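PDB 4LSY: uncharacterized protein, Toxin from Helicobacter pylori, which probably acts as an RNA-cleaving toxin of a type II toxin-antitoxin pair, a YafQ-type member of the RelE family. Local coordinates for residues 68-73 and 82-87; 4-9 and 75-80. The protein carries 1 engineered substitution. All coordinates share one frame; numbering follows the deposited sequence.

How the interactions relate
Both contacts use strand 78-85 of one mixed sheet, which pairs antiparallel with strand 68-75 in interaction 1 and parallel with the outermost strand 6-9 in interaction 2. Interaction 1 lies near the middle of the chain and is more buried than interaction 2: Leu70 and Leu84 pack against helices 11-22 and 28-38, while its far end carries His87, a copper ligand. Interaction 2 is peripheral, with leucines on one face and a more polar, solvent-facing set, Lys6, Asn8 and Glu78, on the other. The two meet where the hairpin runs on from one contact to the other, Leu73 O standing 2.7 Å from Ile80 N in a probable hydrogen bond and Tyr72 packing against Leu79.

Interaction 1 of 2, residues 68-73 and 82-87; sequences VSLVYL and LRLGSH. Engineered in segment 68-73: Ser69 (natural residue Leu).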
loop_
_atom_site.group_PDB
_atom_site.type_symbol
_atom_site.label_atom_id
_atom_site.label_comp_id
_atom_site.label_asym_id
_atom_site.label_seq_id
_atom_site.Cartn_x
_atom_site.Cartn_y
_atom_site.Cartn_z
ATOM N N VAL A 68 -6.558 0.922 -7.727
ATOM C CA VAL A 68 -6.313 1.105 -6.303
ATOM C C VAL A 68 -4.826 0.991 -6.038
ATOM O O VAL A 68 -4.198 -0.016 -6.338
ATOM C CB VAL A 68 -7.094 0.109 -5.424
ATOM C CG1 VAL A 68 -6.825 -1.281 -5.866
ATOM C CG2 VAL A 68 -6.710 0.258 -3.946
ATOM N N SER A 69 -4.268 2.058 -5.490
ATOM C CA SER A 69 -2.859 2.092 -5.163
ATOM C C SER A 69 -2.671 1.946 -3.674
ATOM O O SER A 69 -3.439 2.482 -2.886
ATOM C CB SER A 69 -2.239 3.418 -5.615
ATOM O OG SER A 69 -2.195 3.494 -7.026
ATOM N N LEU A 70 -1.631 1.223 -3.285
ATOM C CA LEU A 70 -1.196 1.230 -1.905
ATOM C C LEU A 70 0.071 2.070 -1.820
ATOM O O LEU A 70 1.009 1.849 -2.581
ATOM C CB LEU A 70 -0.923 -0.204 -1.414
ATOM C CG LEU A 70 -0.255 -0.311 -0.031
ATOM C CD1 LEU A 70 -1.221 0.109 1.098
ATOM C CD2 LEU A 70 0.318 -1.739 0.213
ATOM N N VAL A 71 0.081 3.050 -0.919
ATOM C CA VAL A 71 1.263 3.855 -0.662
ATOM C C VAL A 71 1.840 3.450 0.677
ATOM O O VAL A 71 1.131 3.428 1.688
ATOM C CB VAL A 71 0.919 5.343 -0.624
ATOM C CG1 VAL A 71 2.163 6.164 -0.285
ATOM C CG2 VAL A 71 0.310 5.768 -1.959
ATOM N N TYR A 72 3.122 3.117 0.689
ATOM C CA TYR A 72 3.707 2.542 1.894
ATOM C C TYR A 72 5.167 2.925 2.050
ATOM O O TYR A 72 5.777 3.505 1.154
ATOM C CB TYR A 72 3.593 1.019 1.840
ATOM C CG TYR A 72 4.430 0.399 0.730
ATOM C CD1 TYR A 72 5.728 -0.023 0.978
ATOM C CD2 TYR A 72 3.927 0.233 -0.559
ATOM C CE1 TYR A 72 6.507 -0.583 -0.016
ATOM C CE2 TYR A 72 4.708 -0.332 -1.567
ATOM C CZ TYR A 72 5.997 -0.738 -1.280
ATOM O OH TYR A 72 6.808 -1.294 -2.254
ATOM N N LEU A 73 5.723 2.584 3.199
ATOM C CA LEU A 73 7.135 2.794 3.450
ATOM C C LEU A 73 7.645 1.744 4.410
ATOM O O LEU A 73 7.014 1.473 5.430
ATOM C CB LEU A 73 7.380 4.162 4.079
ATOM C CG LEU A 73 8.861 4.379 4.398
ATOM C CD1 LEU A 73 9.656 4.523 3.111
ATOM C CD2 LEU A 73 9.047 5.595 5.278
ATOM N N LEU A 82 0.244 3.844 4.457
ATOM C CA LEU A 82 -0.147 5.250 4.517
ATOM C C LEU A 82 -1.502 5.553 3.909
ATOM O O LEU A 82 -2.327 6.223 4.524
ATOM C CB LEU A 82 0.893 6.130 3.825
ATOM C CG LEU A 82 2.094 6.512 4.680
ATOM C CD1 LEU A 82 3.232 5.547 4.416
ATOM C CD2 LEU A 82 2.484 7.940 4.363
ATOM N N ARG A 83 -1.700 5.098 2.679
ATOM C CA ARG A 83 -2.904 5.408 1.922
ATOM C C ARG A 83 -3.306 4.218 1.069
ATOM O O ARG A 83 -2.453 3.432 0.633
ATOM C CB ARG A 83 -2.669 6.608 0.980
ATOM C CG ARG A 83 -2.313 7.949 1.642
ATOM C CD ARG A 83 -3.370 8.473 2.626
ATOM N NE ARG A 83 -4.727 8.539 2.090
ATOM C CZ ARG A 83 -5.230 9.573 1.423
ATOM N NH1 ARG A 83 -4.477 10.635 1.179
ATOM N NH2 ARG A 83 -6.493 9.544 0.990
ATOM N N LEU A 84 -4.605 4.092 0.831
ATOM C CA LEU A 84 -5.139 3.093 -0.081
ATOM C C LEU A 84 -6.221 3.743 -0.949
ATOM O O LEU A 84 -7.235 4.212 -0.437
ATOM C CB LEU A 84 -5.727 1.925 0.711
ATOM C CG LEU A 84 -6.086 0.653 -0.065
ATOM C CD1 LEU A 84 -4.859 -0.012 -0.686
ATOM C CD2 LEU A 84 -6.848 -0.339 0.826
ATOM N N GLY A 85 -6.016 3.781 -2.261
ATOM C CA GLY A 85 -7.051 4.312 -3.132
ATOM C C GLY A 85 -6.511 4.676 -4.495
ATOM O O GLY A 85 -5.324 4.463 -4.776
ATOM N N SER A 86 -7.377 5.211 -5.347
ATOM C CA SER A 86 -6.956 5.617 -6.684
ATOM C C SER A 86 -5.881 6.698 -6.604
ATOM O O SER A 86 -5.966 7.626 -5.793
ATOM C CB SER A 86 -8.155 6.132 -7.495
ATOM O OG SER A 86 -9.084 5.089 -7.761
ATOM N N HIS A 87 -4.866 6.580 -7.451
ATOM C CA HIS A 87 -3.793 7.562 -7.493
ATOM C C HIS A 87 -4.324 9.003 -7.585
ATOM O O HIS A 87 -3.909 9.872 -6.825
ATOM C CB HIS A 87 -2.846 7.279 -8.667
ATOM C CG HIS A 87 -1.536 7.991 -8.556
ATOM N ND1 HIS A 87 -0.367 7.615 -7.984
ATOM C CD2 HIS A 87 -1.334 9.261 -9.046
ATOM C CE1 HIS A 87 0.516 8.655 -8.150
ATOM N NE2 HIS A 87 -0.090 9.636 -8.791
HETATM O O HOH W 1 -4.545 3.940 -8.138
#
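Val71 meets both Leu82 and Arg83 in a classic beta bulge, set in the antiparallel hairpin of strands 68-75 and 78-85. Val71 O accepts Leu82 N at 2.9 Å and, more weakly, Arg83 N at 3.4 Å; Val71 N returns a nearly straight bond (175°) to Arg83 O. Farther along, Ser69 and Gly85 form a hydrogen-bonded pair. Gly85 N lies in the carbonyl plane of Ser69 O, whereas Ser69 N reaches Gly85 O from above its plane, at only 2.7 Å. Glycine suits this extended backbone, whose angles would press a side chain against the preceding carbonyl oxygen.

Between these pairs Leu70 and Leu84 face the helices 11-22 and 28-38. Leu84 CG stands anti to its backbone N (chi1 -168°), which sends CD1 to Val68 CG2 at 3.8 Å. On the other face Arg83 folds back through its bent chain to a salt bridge with Asp16, whose carboxylate also takes Leu84 N.

The engineered Ser69 (leucine in nature) places OG beside Glu61, a copper ligand like His87, the predicted proton donor. Glu61 OE2 is hydrogen-bonded to both Ser69 OG and His87 ND1. A water joins Ser69 to the start of the last helix: it accepts from His87 N at 2.7 Å and donates to Ser69 OG at 2.6 Å.

Interaction 2 of 2, residues 4-9 and 75-80; sequences MLKLNL and KDDELI
Leu5 splits its two methyl branches between the 75-78 turn and the first residues of strand 78-85, where strand 6-9 comes alongside, the two strands running parallel with their axes 27° apart. CD2 rests on the backbone of the turn, 3.5 Å from Asp77 C, while CD1 meets Leu79 CB, the two side chains crossing at about a right angle. A branched, wholly apolar residue suits this buried corner. Leu7 and Leu79 lie side by side on the same face, CD2 to CD2 at 4.2 Å.

The strands are laced by a parallel ladder. Lys6 N gives to Asp77 O, Leu79 N to Lys6 O at 2.8 Å with the donor almost in line with the carbonyl, and Asn8 N to Leu79 O.

The face bearing Lys6, Asn8, Glu78 and Ile80 is mixed. Asn8 CB packs on Ile80 CG1 at 4.0 Å, but the polar ends of Lys6, Glu78 and Asn8 are loosely held. Asn8 CG points anti to its backbone N (chi1 -175°), and its ND2 offers only weak bonds to the Glu78 carboxylate, 3.3 Å from OE1 and longer to OE2, with the amide and carboxylate planes 76° apart. Lys6 stretches its extended chain past Asp77, but NZ stays 3.6 Å from OD2, a long salt bridge. Lys6 and Glu78, long and charged, suit an edge open to solvent. A water donates to both Met4 O and Asp77 O, linking the N-terminal segment to the type II' turn, Lys75 to Glu78, that closes the hairpin.

Beneath the leucine face lies helix 28-38: Leu7 touches Ile34 and Arg38, and Leu79 touches Leu37, while Leu79 also packs on Tyr72 and Val74 of strand 68-75, the neighbour of strand 78-85 on the side away from strand 6-9.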
loop_
_atom_site.group_PDB
_atom_site.type_symbol
_atom_site.label_atom_id
_atom_site.label_comp_id
_atom_site.label_asym_id
_atom_site.label_seq_id
_atom_site.Cartn_x
_atom_site.Cartn_y
_atom_site.Cartn_z
ATOM N N MET A 4 10.086 -10.769 10.446
ATOM C CA MET A 4 9.145 -10.041 9.589
ATOM C C MET A 4 8.906 -8.627 10.136
ATOM O O MET A 4 8.893 -8.431 11.336
ATOM C CB MET A 4 7.824 -10.800 9.536
ATOM C CG MET A 4 6.931 -10.436 8.402
ATOM S SD MET A 4 5.377 -11.354 8.515
ATOM C CE MET A 4 5.933 -13.010 8.154
ATOM N N LEU A 5 8.708 -7.643 9.264
ATOM C CA LEU A 5 8.437 -6.282 9.734
ATOM C C LEU A 5 7.144 -6.246 10.548
ATOM O O LEU A 5 6.225 -7.014 10.270
ATOM C CB LEU A 5 8.306 -5.332 8.534
ATOM C CG LEU A 5 9.578 -5.107 7.723
ATOM C CD1 LEU A 5 9.286 -4.397 6.411
ATOM C CD2 LEU A 5 10.573 -4.322 8.567
ATOM N N LYS A 6 7.070 -5.362 11.547
ATOM C CA LYS A 6 5.798 -5.073 12.215
ATOM C C LYS A 6 4.939 -4.195 11.307
ATOM O O LYS A 6 5.465 -3.426 10.500
ATOM C CB LYS A 6 6.017 -4.329 13.540
ATOM C CG LYS A 6 7.110 -4.907 14.419
ATOM C CD LYS A 6 7.400 -3.989 15.607
ATOM C CE LYS A 6 8.581 -4.512 16.411
ATOM N NZ LYS A 6 8.615 -3.978 17.801
ATOM N N LEU A 7 3.622 -4.281 11.464
ATOM C CA LEU A 7 2.693 -3.532 10.622
ATOM C C LEU A 7 2.268 -2.240 11.306
ATOM O O LEU A 7 1.844 -2.256 12.460
ATOM C CB LEU A 7 1.430 -4.346 10.377
ATOM C CG LEU A 7 1.166 -4.995 9.027
ATOM C CD1 LEU A 7 -0.247 -5.580 9.046
ATOM C CD2 LEU A 7 1.366 -4.009 7.862
ATOM N N ASN A 8 2.358 -1.126 10.595
ATOM C CA ASN A 8 1.917 0.143 11.143
ATOM C C ASN A 8 0.874 0.776 10.226
ATOM O O ASN A 8 1.210 1.274 9.150
ATOM C CB ASN A 8 3.120 1.066 11.330
ATOM C CG ASN A 8 2.756 2.373 12.002
ATOM O OD1 ASN A 8 1.625 2.840 11.908
ATOM N ND2 ASN A 8 3.728 2.982 12.667
ATOM N N LEU A 9 -0.390 0.734 10.648
ATOM C CA LEU A 9 -1.487 1.217 9.833
ATOM C C LEU A 9 -1.783 2.647 10.253
ATOM O O LEU A 9 -2.223 2.881 11.374
ATOM C CB LEU A 9 -2.748 0.371 10.040
ATOM C CG LEU A 9 -2.740 -1.163 9.914
ATOM C CD1 LEU A 9 -4.161 -1.708 9.672
ATOM C CD2 LEU A 9 -1.817 -1.624 8.810
ATOM N N LYS A 75 10.404 1.401 7.059
ATOM C CA LYS A 75 11.346 2.175 7.843
ATOM C C LYS A 75 11.714 1.413 9.105
ATOM O O LYS A 75 10.841 1.055 9.897
ATOM C CB LYS A 75 10.767 3.554 8.184
ATOM C CG LYS A 75 11.692 4.424 9.030
ATOM C CD LYS A 75 11.308 5.890 8.908
ATOM C CE LYS A 75 12.297 6.785 9.645
ATOM N NZ LYS A 75 11.960 8.233 9.469
ATOM N N ASP A 76 13.007 1.158 9.278
ATOM C CA ASP A 76 13.486 0.407 10.431
ATOM C C ASP A 76 12.790 -0.955 10.494
ATOM O O ASP A 76 12.903 -1.752 9.563
ATOM C CB ASP A 76 13.268 1.214 11.717
ATOM C CG ASP A 76 14.053 2.512 11.723
ATOM O OD1 ASP A 76 15.124 2.562 11.091
ATOM O OD2 ASP A 76 13.600 3.488 12.349
ATOM N N ASP A 77 12.054 -1.234 11.563
ATOM C CA ASP A 77 11.413 -2.542 11.651
ATOM C C ASP A 77 9.896 -2.516 11.438
ATOM O O ASP A 77 9.174 -3.407 11.894
ATOM C CB ASP A 77 11.801 -3.268 12.946
ATOM C CG ASP A 77 11.132 -2.693 14.177
ATOM O OD1 ASP A 77 10.736 -1.508 14.178
ATOM O OD2 ASP A 77 11.018 -3.445 15.166
ATOM N N GLU A 78 9.427 -1.507 10.712
ATOM C CA GLU A 78 8.003 -1.368 10.413
ATOM C C GLU A 78 7.722 -1.281 8.929
ATOM O O GLU A 78 8.461 -0.625 8.185
ATOM C CB GLU A 78 7.449 -0.082 11.049
ATOM C CG GLU A 78 7.373 -0.135 12.552
ATOM C CD GLU A 78 6.719 1.104 13.150
ATOM O OE1 GLU A 78 6.950 2.228 12.642
ATOM O OE2 GLU A 78 5.962 0.934 14.125
ATOM N N LEU A 79 6.642 -1.927 8.505
ATOM C CA LEU A 79 6.008 -1.597 7.238
ATOM C C LEU A 79 4.886 -0.636 7.565
ATOM O O LEU A 79 3.952 -0.996 8.274
ATOM C CB LEU A 79 5.449 -2.846 6.540
ATOM C CG LEU A 79 4.710 -2.615 5.207
ATOM C CD1 LEU A 79 5.639 -2.027 4.144
ATOM C CD2 LEU A 79 4.023 -3.903 4.672
ATOM N N ILE A 80 5.003 0.602 7.082
ATOM C CA ILE A 80 3.988 1.626 7.323
ATOM C C ILE A 80 3.029 1.728 6.136
ATOM O O ILE A 80 3.444 1.999 4.999
ATOM C CB ILE A 80 4.653 3.004 7.579
ATOM C CG1 ILE A 80 5.603 2.915 8.782
ATOM C CG2 ILE A 80 3.595 4.070 7.820
ATOM C CD1 ILE A 80 6.514 4.121 8.957
HETATM O O HOH W 2 10.430 -6.291 12.724
#